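Local coordinates for cellulose-binding protein (Saccharophagus degradans, PDB 2X32) that binds a long polyisoprenoid diphosphate inside a YceI-like beta-barrel domain and is implicated in plant cell wall breakdown, probably as a polyisoprenoid carrier, at residues 21-24 with 28-31; 54-59 with 66-71; 137-142 with 170-175. All coordinates share one frame; numbering follows the deposited sequence. Where two conformers were deposited one is given.

Contact 1 of 3, residues 21-24 with 28-31; sequences VSSK and VLET. With OTP ((2E,6E,10E,14E,18E,22E,26E)-3,7,11,15,19,23,27,31-octamethyldotriaconta-2,6,10,14,18,22,26,30-octaenyl trihydrogen diphosphate), chain C.
Lys24 rises from the hairpin of strands 7-24 and 28-42, roughly at right angles to its own strand, to meet Glu30 and the diphosphate of the bound octaprenyl lipid. Its CB lies near the first methyl branch of the lipid, OTP C38. CG, set between the backbone N and the carbonyl carbon (chi1 65°), packs on Val28 CB at 3.9 Å, Val28 forming an antiparallel hydrogen-bonded pair with Lys24. The chain then runs extended: CD and CE pass between Glu30 OE1 and OTP O7, and NZ ends among three oxygens. It forms a salt bridge to Glu30 OE1 at 3.0 Å, approaching from above the carboxylate plane, and donates to OTP O2 at 2.8 Å and to OTP O7 at 3.1 Å, one oxygen from each phosphate.

A water 2.8 Å from Glu30 OE1 is also within bonding distance of Ser22 OG and Val28 O but cannot serve all its acceptors; Glu30 OE2 pairs with Arg63. Behind these groups, paired backbone bonds between Ser22 and Glu30 hold the strands in register. A buried lysine amine between a carboxylate and two phosphates would be expected to stay protonated, and Glu30 thus probably orients the cation that receives the head group.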
# COMPACT_ATOMS: atom_id res chain seq x y z
N VAL A 21 5.69 -3.74 7.66
CA VAL A 21 6.46 -4.19 8.80
C VAL A 21 7.69 -4.97 8.35
O VAL A 21 7.55 -5.98 7.62
CB VAL A 21 5.60 -5.07 9.75
CG1 VAL A 21 6.44 -5.60 10.90
CG2 VAL A 21 4.36 -4.32 10.24
N SER A 22 8.87 -4.56 8.82
CA SER A 22 10.08 -5.35 8.58
C SER A 22 10.37 -6.22 9.77
O SER A 22 10.02 -5.89 10.88
CB SER A 22 11.28 -4.46 8.28
OG SER A 22 11.59 -3.66 9.39
N SER A 23 11.08 -7.32 9.54
CA SER A 23 11.62 -8.12 10.65
C SER A 23 13.10 -8.33 10.42
O SER A 23 13.49 -8.66 9.31
CB SER A 23 10.94 -9.47 10.71
OG SER A 23 11.53 -10.26 11.73
N LYS A 24 13.89 -8.09 11.45
CA LYS A 24 15.33 -8.29 11.41
C LYS A 24 15.77 -9.14 12.56
O LYS A 24 15.05 -9.24 13.56
CB LYS A 24 16.07 -6.95 11.40
CG LYS A 24 15.92 -6.10 12.68
CD LYS A 24 16.62 -4.75 12.51
CE LYS A 24 16.50 -3.84 13.74
NZ LYS A 24 16.79 -2.41 13.35
N VAL A 28 12.67 -9.20 15.18
CA VAL A 28 12.63 -7.82 15.65
C VAL A 28 11.79 -7.02 14.63
O VAL A 28 12.26 -6.73 13.50
CB VAL A 28 14.01 -7.22 15.87
CG1 VAL A 28 13.93 -5.75 16.33
CG2 VAL A 28 14.79 -8.06 16.88
N LEU A 29 10.57 -6.67 15.05
CA LEU A 29 9.55 -6.05 14.17
C LEU A 29 9.54 -4.54 14.27
O LEU A 29 9.58 -3.97 15.36
CB LEU A 29 8.16 -6.57 14.55
CG LEU A 29 7.68 -7.90 13.97
CD1 LEU A 29 8.71 -8.92 13.79
CD2 LEU A 29 6.44 -8.43 14.74
N GLU A 30 9.45 -3.87 13.12
CA GLU A 30 9.31 -2.45 13.08
C GLU A 30 8.30 -2.07 11.99
O GLU A 30 8.37 -2.54 10.85
CB GLU A 30 10.64 -1.77 12.74
CG GLU A 30 11.80 -1.97 13.73
CD GLU A 30 13.11 -1.42 13.18
OE1 GLU A 30 13.89 -2.17 12.56
OE2 GLU A 30 13.37 -0.26 13.48
N THR A 31 7.39 -1.19 12.36
CA THR A 31 6.38 -0.69 11.47
C THR A 31 6.81 0.61 10.85
O THR A 31 7.17 1.57 11.59
CB THR A 31 5.09 -0.47 12.22
OG1 THR A 31 4.70 -1.72 12.79
CG2 THR A 31 3.98 0.01 11.29
O7 OTP C . 19.83 -3.02 13.18
P2 OTP C . 20.39 -1.73 12.65
O5 OTP C . 21.90 -1.75 12.53
O6 OTP C . 19.84 -0.50 13.32
O4 OTP C . 19.88 -1.70 11.08
P1 OTP C . 18.80 -0.70 10.43
O2 OTP C . 17.45 -1.26 10.84
O3 OTP C . 19.14 0.77 10.53
O1 OTP C . 18.76 -1.01 8.84
C40 OTP C . 18.21 -2.28 8.43
C39 OTP C . 16.98 -2.06 7.53
C37 OTP C . 15.84 -2.71 7.68
C38 OTP C . 15.50 -3.73 8.78
C36 OTP C . 14.70 -2.46 6.70
C35 OTP C . 14.44 -3.58 5.74
C34 OTP C . 13.22 -3.29 4.85
C32 OTP C . 12.34 -4.19 4.40
C33 OTP C . 12.40 -5.63 4.80
C31 OTP C . 11.14 -3.67 3.60
C30 OTP C . 10.92 -4.24 2.22
C29 OTP C . 9.63 -3.71 1.59
C27 OTP C . 8.83 -4.43 0.81
C28 OTP C . 9.11 -5.85 0.33
C26 OTP C . 7.49 -3.88 0.35
C25 OTP C . 7.09 -2.53 0.89
C24 OTP C . 5.59 -2.21 0.76
C22 OTP C . 5.03 -1.44 -0.17
C23 OTP C . 5.77 -0.61 -1.20
C21 OTP C . 3.53 -1.32 -0.17
C20 OTP C . 2.86 -2.02 -1.39
C19 OTP C . 1.34 -1.85 -1.43
C17 OTP C . 0.44 -2.78 -1.11
C18 OTP C . 0.71 -4.21 -0.83
C16 OTP C . -1.02 -2.37 -1.03
C15 OTP C . -1.90 -3.12 -1.99
C14 OTP C . -3.24 -2.46 -2.15
C12 OTP C . -4.41 -3.12 -2.34
C13 OTP C . -4.49 -4.65 -2.35
C11 OTP C . -5.71 -2.41 -2.54
C10 OTP C . -5.74 -0.95 -2.34
C9 OTP C . -7.12 -0.29 -2.29
C7 OTP C . -7.69 0.44 -3.26
C8 OTP C . -7.04 0.88 -4.55
C6 OTP C . -9.11 0.92 -3.03
C5 OTP C . -10.17 0.05 -3.68
C4 OTP C . -11.56 0.61 -3.52
C2 OTP C . -12.64 -0.16 -3.33
C3 OTP C . -12.72 -1.64 -3.27
C1 OTP C . -13.97 0.53 -3.22
O HOH W 1 12.91 -4.58 11.54

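Contact 2 of 3, residues 54-59 with 66-71; sequences NSVNTG and RMRDYL
In this YceI-like domain, helix 61-72 is laid against the short edge strand 56-57 of the antiparallel sheet, and Val56 and Thr58 meet Met67 and Arg68 across the join. Two neighbouring residues of the helix divide the work. Met67 turns inward: in the conformer described, its SD touches two methyls lying on the same side of it, Thr58 CG2 at 3.4 Å and Val56 CG2 at 3.8 Å, and the bend at chi3 (74°) brings CE back to the same valine methyl. The Val56 and Met67 side chains cross at about a right angle. Val56 uses its other branch on the arginine, CG1 resting on the aliphatic Arg68 CG at 3.8 Å, so that its two methyls serve successive helix residues.

Farther out, Asn54 OD1 touches Arg68 CD at 3.5 Å, with the amide and guanidinium planes 43° apart. This oxygen takes its hydrogen bond from Thr74 OG1, and its meeting with the arginine is one of packing. The polar link between the segments instead runs through a water that donates to Asn54 O and to Val56 O and accepts from Arg68 NH1. The folded arginine chain, bent at chi3 (-50°), thereby links its charged end, through the water, to the carbonyls of Asn54 and Val56.

Strand 28-42 pairs with strand 56-57, and its Phe34 packs on Val56, while the side chain of Met67 comes, at its nearest atoms, to about 4 Å from the bound lipid, which places the join beside the pocket. At the end of the strand, Asn57 OD1 accepts from Gly59 N in an Asx turn. The water meets the guanidinium of Arg68 at its edge and in its plane, 2.9 Å from NH1.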
# COMPACT_ATOMS: atom_id res chain seq x y z
N ASN A 54 9.16 7.98 -2.15
CA ASN A 54 10.00 8.95 -1.45
C ASN A 54 9.52 9.42 -0.08
O ASN A 54 10.30 9.98 0.69
CB ASN A 54 10.25 10.20 -2.32
CG ASN A 54 11.23 9.93 -3.43
OD1 ASN A 54 12.34 9.44 -3.17
ND2 ASN A 54 10.83 10.23 -4.65
N SER A 55 8.25 9.08 0.26
CA SER A 55 7.68 9.44 1.56
C SER A 55 7.83 8.36 2.60
O SER A 55 7.23 8.47 3.65
CB SER A 55 6.21 9.85 1.39
OG SER A 55 5.39 8.72 1.25
N VAL A 56 8.64 7.36 2.33
CA VAL A 56 8.94 6.31 3.32
C VAL A 56 9.46 6.96 4.58
O VAL A 56 10.27 7.87 4.60
CB VAL A 56 9.93 5.23 2.77
CG1 VAL A 56 11.33 5.82 2.51
CG2 VAL A 56 9.93 3.91 3.63
N ASN A 57 8.94 6.46 5.68
CA ASN A 57 9.24 7.01 7.00
C ASN A 57 9.44 5.84 7.95
O ASN A 57 8.49 5.19 8.37
CB ASN A 57 8.10 7.94 7.44
CG ASN A 57 8.41 8.65 8.71
OD1 ASN A 57 9.24 8.17 9.51
ND2 ASN A 57 7.75 9.77 8.95
N THR A 58 10.71 5.57 8.28
CA THR A 58 11.11 4.53 9.18
C THR A 58 11.52 5.09 10.54
O THR A 58 11.96 4.32 11.41
CB THR A 58 12.29 3.70 8.60
OG1 THR A 58 13.52 4.44 8.73
CG2 THR A 58 12.00 3.27 7.13
N GLY A 59 11.39 6.40 10.72
CA GLY A 59 11.80 7.08 11.95
C GLY A 59 13.27 7.39 12.07
O GLY A 59 13.68 8.03 13.05
N ARG A 66 18.57 5.10 2.73
CA ARG A 66 19.00 3.80 2.21
C ARG A 66 17.79 3.10 1.57
O ARG A 66 17.92 2.46 0.53
CB ARG A 66 19.61 2.95 3.32
CG ARG A 66 20.96 3.48 3.79
CD ARG A 66 21.35 2.79 5.05
NE ARG A 66 22.73 3.16 5.45
CZ ARG A 66 23.40 2.58 6.44
NH1 ARG A 66 22.87 1.57 7.14
NH2 ARG A 66 24.65 2.99 6.71
N MET A 67 16.60 3.20 2.19
CA MET A 67 15.45 2.58 1.56
C MET A 67 15.09 3.26 0.23
O MET A 67 14.81 2.58 -0.75
CB MET A 67 14.26 2.56 2.51
CG MET A 67 14.40 1.58 3.66
SD MET A 67 12.78 1.47 4.40
CE MET A 67 11.94 0.48 3.17
N ARG A 68 15.15 4.58 0.14
CA ARG A 68 14.89 5.23 -1.13
C ARG A 68 15.90 4.88 -2.20
O ARG A 68 15.56 4.60 -3.34
CB ARG A 68 14.81 6.75 -0.96
CG ARG A 68 13.71 7.28 -0.07
CD ARG A 68 13.71 8.81 0.03
NE ARG A 68 15.08 9.33 0.36
CZ ARG A 68 15.50 9.74 1.56
NH1 ARG A 68 14.69 9.74 2.60
NH2 ARG A 68 16.76 10.17 1.73
N ASP A 69 17.18 4.93 -1.84
CA ASP A 69 18.26 4.80 -2.79
C ASP A 69 18.53 3.37 -3.24
O ASP A 69 18.77 3.13 -4.43
CB ASP A 69 19.54 5.40 -2.20
CG ASP A 69 19.43 6.92 -1.98
OD1 ASP A 69 18.50 7.56 -2.56
OD2 ASP A 69 20.26 7.44 -1.21
N TYR A 70 18.48 2.45 -2.30
CA TYR A 70 18.95 1.09 -2.57
C TYR A 70 17.89 0.04 -2.54
O TYR A 70 18.10 -1.03 -3.11
CB TYR A 70 20.05 0.70 -1.60
CG TYR A 70 21.15 1.71 -1.58
CD1 TYR A 70 21.83 2.08 -2.74
CD2 TYR A 70 21.48 2.30 -0.40
CE1 TYR A 70 22.85 3.04 -2.69
CE2 TYR A 70 22.45 3.23 -0.34
CZ TYR A 70 23.12 3.62 -1.46
OH TYR A 70 24.15 4.56 -1.26
N LEU A 71 16.73 0.32 -1.94
CA LEU A 71 15.64 -0.65 -1.95
C LEU A 71 14.66 -0.30 -3.07
O LEU A 71 14.56 -1.02 -4.07
CB LEU A 71 15.00 -0.79 -0.59
CG LEU A 71 13.81 -1.72 -0.52
CD1 LEU A 71 14.29 -3.16 -0.60
CD2 LEU A 71 12.98 -1.38 0.75
O HOH W 2 11.79 9.57 3.09

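Contact 3 of 3, residues 137-142 with 170-175. With OTP ((2E,6E,10E,14E,18E,22E,26E)-3,7,11,15,19,23,27,31-octamethyldotriaconta-2,6,10,14,18,22,26,30-octaenyl trihydrogen diphosphate), chain C.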
# COMPACT_ATOMS: atom_id res chain seq x y z
N SER A 137 -7.72 -8.84 5.89
CA SER A 137 -6.87 -9.70 6.70
C SER A 137 -5.44 -9.29 6.56
O SER A 137 -5.08 -8.56 5.62
CB SER A 137 -7.06 -11.13 6.30
OG SER A 137 -6.73 -11.28 4.94
N PRO A 138 -4.59 -9.79 7.48
CA PRO A 138 -3.20 -9.54 7.27
C PRO A 138 -2.75 -9.91 5.81
O PRO A 138 -3.16 -10.92 5.26
CB PRO A 138 -2.53 -10.38 8.34
CG PRO A 138 -3.57 -10.41 9.49
CD PRO A 138 -4.87 -10.55 8.72
N LEU A 139 -1.97 -9.03 5.21
CA LEU A 139 -1.63 -9.01 3.79
C LEU A 139 -0.10 -9.05 3.73
O LEU A 139 0.54 -8.15 4.26
CB LEU A 139 -2.14 -7.73 3.13
CG LEU A 139 -1.78 -7.49 1.65
CD1 LEU A 139 -2.14 -8.70 0.74
CD2 LEU A 139 -2.49 -6.19 1.15
N LEU A 140 0.48 -10.09 3.13
CA LEU A 140 1.93 -10.24 3.13
C LEU A 140 2.44 -10.05 1.72
O LEU A 140 1.87 -10.63 0.76
CB LEU A 140 2.28 -11.65 3.60
CG LEU A 140 1.76 -12.08 4.97
CD1 LEU A 140 1.87 -13.60 5.12
CD2 LEU A 140 2.49 -11.28 6.11
N ILE A 141 3.49 -9.27 1.57
CA ILE A 141 4.19 -9.06 0.30
C ILE A 141 5.54 -9.76 0.39
O ILE A 141 6.24 -9.68 1.43
CB ILE A 141 4.51 -7.54 0.07
CG1 ILE A 141 3.24 -6.75 -0.19
CG2 ILE A 141 5.55 -7.37 -1.06
CD1 ILE A 141 2.55 -7.21 -1.51
N LYS A 142 5.92 -10.45 -0.67
CA LYS A 142 7.22 -11.10 -0.74
C LYS A 142 8.16 -10.25 -1.59
O LYS A 142 7.84 -9.91 -2.73
CB LYS A 142 7.06 -12.51 -1.37
CG LYS A 142 6.29 -13.46 -0.45
CD LYS A 142 6.33 -14.91 -0.85
CE LYS A 142 5.70 -15.80 0.28
NZ LYS A 142 6.11 -15.30 1.68
N VAL A 170 1.67 -5.78 5.08
CA VAL A 170 1.21 -4.43 4.71
C VAL A 170 -0.20 -4.25 5.23
O VAL A 170 -1.01 -5.15 5.11
CB VAL A 170 1.23 -4.26 3.18
CG1 VAL A 170 0.60 -2.89 2.76
CG2 VAL A 170 2.62 -4.37 2.68
N ASP A 171 -0.50 -3.09 5.85
CA ASP A 171 -1.82 -2.71 6.31
C ASP A 171 -2.17 -1.34 5.85
O ASP A 171 -1.31 -0.48 5.74
CB ASP A 171 -1.87 -2.72 7.82
CG ASP A 171 -1.82 -4.08 8.37
OD1 ASP A 171 -2.78 -4.86 8.21
OD2 ASP A 171 -0.80 -4.37 9.04
N PHE A 172 -3.44 -1.11 5.54
CA PHE A 172 -3.86 0.22 5.10
C PHE A 172 -5.26 0.50 5.52
O PHE A 172 -6.09 -0.41 5.65
CB PHE A 172 -3.67 0.42 3.59
CG PHE A 172 -4.30 -0.66 2.71
CD1 PHE A 172 -5.67 -0.63 2.38
CD2 PHE A 172 -3.55 -1.72 2.25
CE1 PHE A 172 -6.22 -1.63 1.62
CE2 PHE A 172 -4.14 -2.71 1.49
CZ PHE A 172 -5.46 -2.63 1.17
N VAL A 173 -5.56 1.76 5.74
CA VAL A 173 -6.94 2.28 5.90
C VAL A 173 -7.02 3.48 4.97
O VAL A 173 -6.31 4.49 5.14
CB VAL A 173 -7.25 2.67 7.33
CG1 VAL A 173 -8.69 3.23 7.41
CG2 VAL A 173 -7.05 1.44 8.29
N LEU A 174 -7.88 3.38 3.96
CA LEU A 174 -8.02 4.39 2.92
C LEU A 174 -9.40 5.01 3.03
O LEU A 174 -10.40 4.27 3.19
CB LEU A 174 -7.86 3.76 1.55
CG LEU A 174 -6.57 2.99 1.36
CD1 LEU A 174 -6.58 2.31 0.01
CD2 LEU A 174 -5.27 3.79 1.54
N PHE A 175 -9.48 6.33 2.94
CA PHE A 175 -10.77 7.00 2.95
C PHE A 175 -10.98 7.64 1.62
O PHE A 175 -10.09 8.37 1.13
CB PHE A 175 -10.76 8.06 4.05
CG PHE A 175 -10.69 7.47 5.43
CD1 PHE A 175 -11.84 7.10 6.13
CD2 PHE A 175 -9.46 7.25 6.05
CE1 PHE A 175 -11.76 6.52 7.40
CE2 PHE A 175 -9.40 6.68 7.32
CZ PHE A 175 -10.52 6.31 7.97
O7 OTP C . 19.83 -3.02 13.18
P2 OTP C . 20.39 -1.73 12.65
O5 OTP C . 21.90 -1.75 12.53
O6 OTP C . 19.84 -0.50 13.32
O4 OTP C . 19.88 -1.70 11.08
P1 OTP C . 18.80 -0.70 10.43
O2 OTP C . 17.45 -1.26 10.84
O3 OTP C . 19.14 0.77 10.53
O1 OTP C . 18.76 -1.01 8.84
C40 OTP C . 18.21 -2.28 8.43
C39 OTP C . 16.98 -2.06 7.53
C37 OTP C . 15.84 -2.71 7.68
C38 OTP C . 15.50 -3.73 8.78
C36 OTP C . 14.70 -2.46 6.70
C35 OTP C . 14.44 -3.58 5.74
C34 OTP C . 13.22 -3.29 4.85
C32 OTP C . 12.34 -4.19 4.40
C33 OTP C . 12.40 -5.63 4.80
C31 OTP C . 11.14 -3.67 3.60
C30 OTP C . 10.92 -4.24 2.22
C29 OTP C . 9.63 -3.71 1.59
C27 OTP C . 8.83 -4.43 0.81
C28 OTP C . 9.11 -5.85 0.33
C26 OTP C . 7.49 -3.88 0.35
C25 OTP C . 7.09 -2.53 0.89
C24 OTP C . 5.59 -2.21 0.76
C22 OTP C . 5.03 -1.44 -0.17
C23 OTP C . 5.77 -0.61 -1.20
C21 OTP C . 3.53 -1.32 -0.17
C20 OTP C . 2.86 -2.02 -1.39
C19 OTP C . 1.34 -1.85 -1.43
C17 OTP C . 0.44 -2.78 -1.11
C18 OTP C . 0.71 -4.21 -0.83
C16 OTP C . -1.02 -2.37 -1.03
C15 OTP C . -1.90 -3.12 -1.99
C14 OTP C . -3.24 -2.46 -2.15
C12 OTP C . -4.41 -3.12 -2.34
C13 OTP C . -4.49 -4.65 -2.35
C11 OTP C . -5.71 -2.41 -2.54
C10 OTP C . -5.74 -0.95 -2.34
C9 OTP C . -7.12 -0.29 -2.29
C7 OTP C . -7.69 0.44 -3.26
C8 OTP C . -7.04 0.88 -4.55
C6 OTP C . -9.11 0.92 -3.03
C5 OTP C . -10.17 0.05 -3.68
C4 OTP C . -11.56 0.61 -3.52
C2 OTP C . -12.64 -0.16 -3.33
C3 OTP C . -12.72 -1.64 -3.27
C1 OTP C . -13.97 0.53 -3.22
O HOH W 3 -1.03 -7.18 7.00
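Leu139 and Phe172 cross obliquely, with the leucine methyl CD2 at the edge of the phenyl ring, near its plane and 3.9 Å from CE2. CE2 and CZ of the same ring also touch the lipid, CZ standing 3.7 Å from OTP C12. A chi1 of 52° carries the ring over its own backbone and into the barrel interior beside the polyprenyl chain. Leucine and isoprenoid thus share the ring, and an alanine in place of Phe172 would probably leave a gap beside the lipid and deprive Leu139 CD2 of one packing partner.

A second oblique pair lies next to it. Ile141 CG1 meets Val170 CG2 at 3.8 Å, and both side chains close on one methyl branch of the lipid, OTP C18, which is 3.6 Å from Ile141 CD1 and 3.8 Å from Val170 CG1. Leu174 carries the apolar lining onward, its CD1 touching OTP C9.

The backbones are joined at Leu139, whose carbonyl accepts a nearly straight bond from Val170 N (2.8 Å, 166° at the hydrogen). In place of the return bond, a water accepts a hydrogen bond from Leu139 N and lies 2.8 Å from Val170 O, to which it can donate, bridging the strands where they splay apart. Strand 167-177 lies between strands 130-142 and 7-24 in the sheet: Leu18 of strand 7-24 packs on Val170 and Phe172, while Ile117 of strand 115-125 supports Leu139 and Ile141.

In the fold
The three contacts follow one another along the chain, each closing before the next opens, and all reach the same curled antiparallel sheet. Contacts 1 and 2 have centres about 14 Å apart and are related through strand 28-42, which pairs with both strand 7-24 and strand 56-57; Arg63 of helix 61-72, the partner of Glu30, also bonds the carbonyl of Thr58. Contact 3 lies deeper, its centre about 6 Å from that of the chain and about 15 Å from that of contact 1, and joins it through the neighbouring strands 7-24 and 167-177. Contact 1 receives the diphosphate and contact 3 lines the tail, so one lipid spans both, with contact 2 flanking the head-group end.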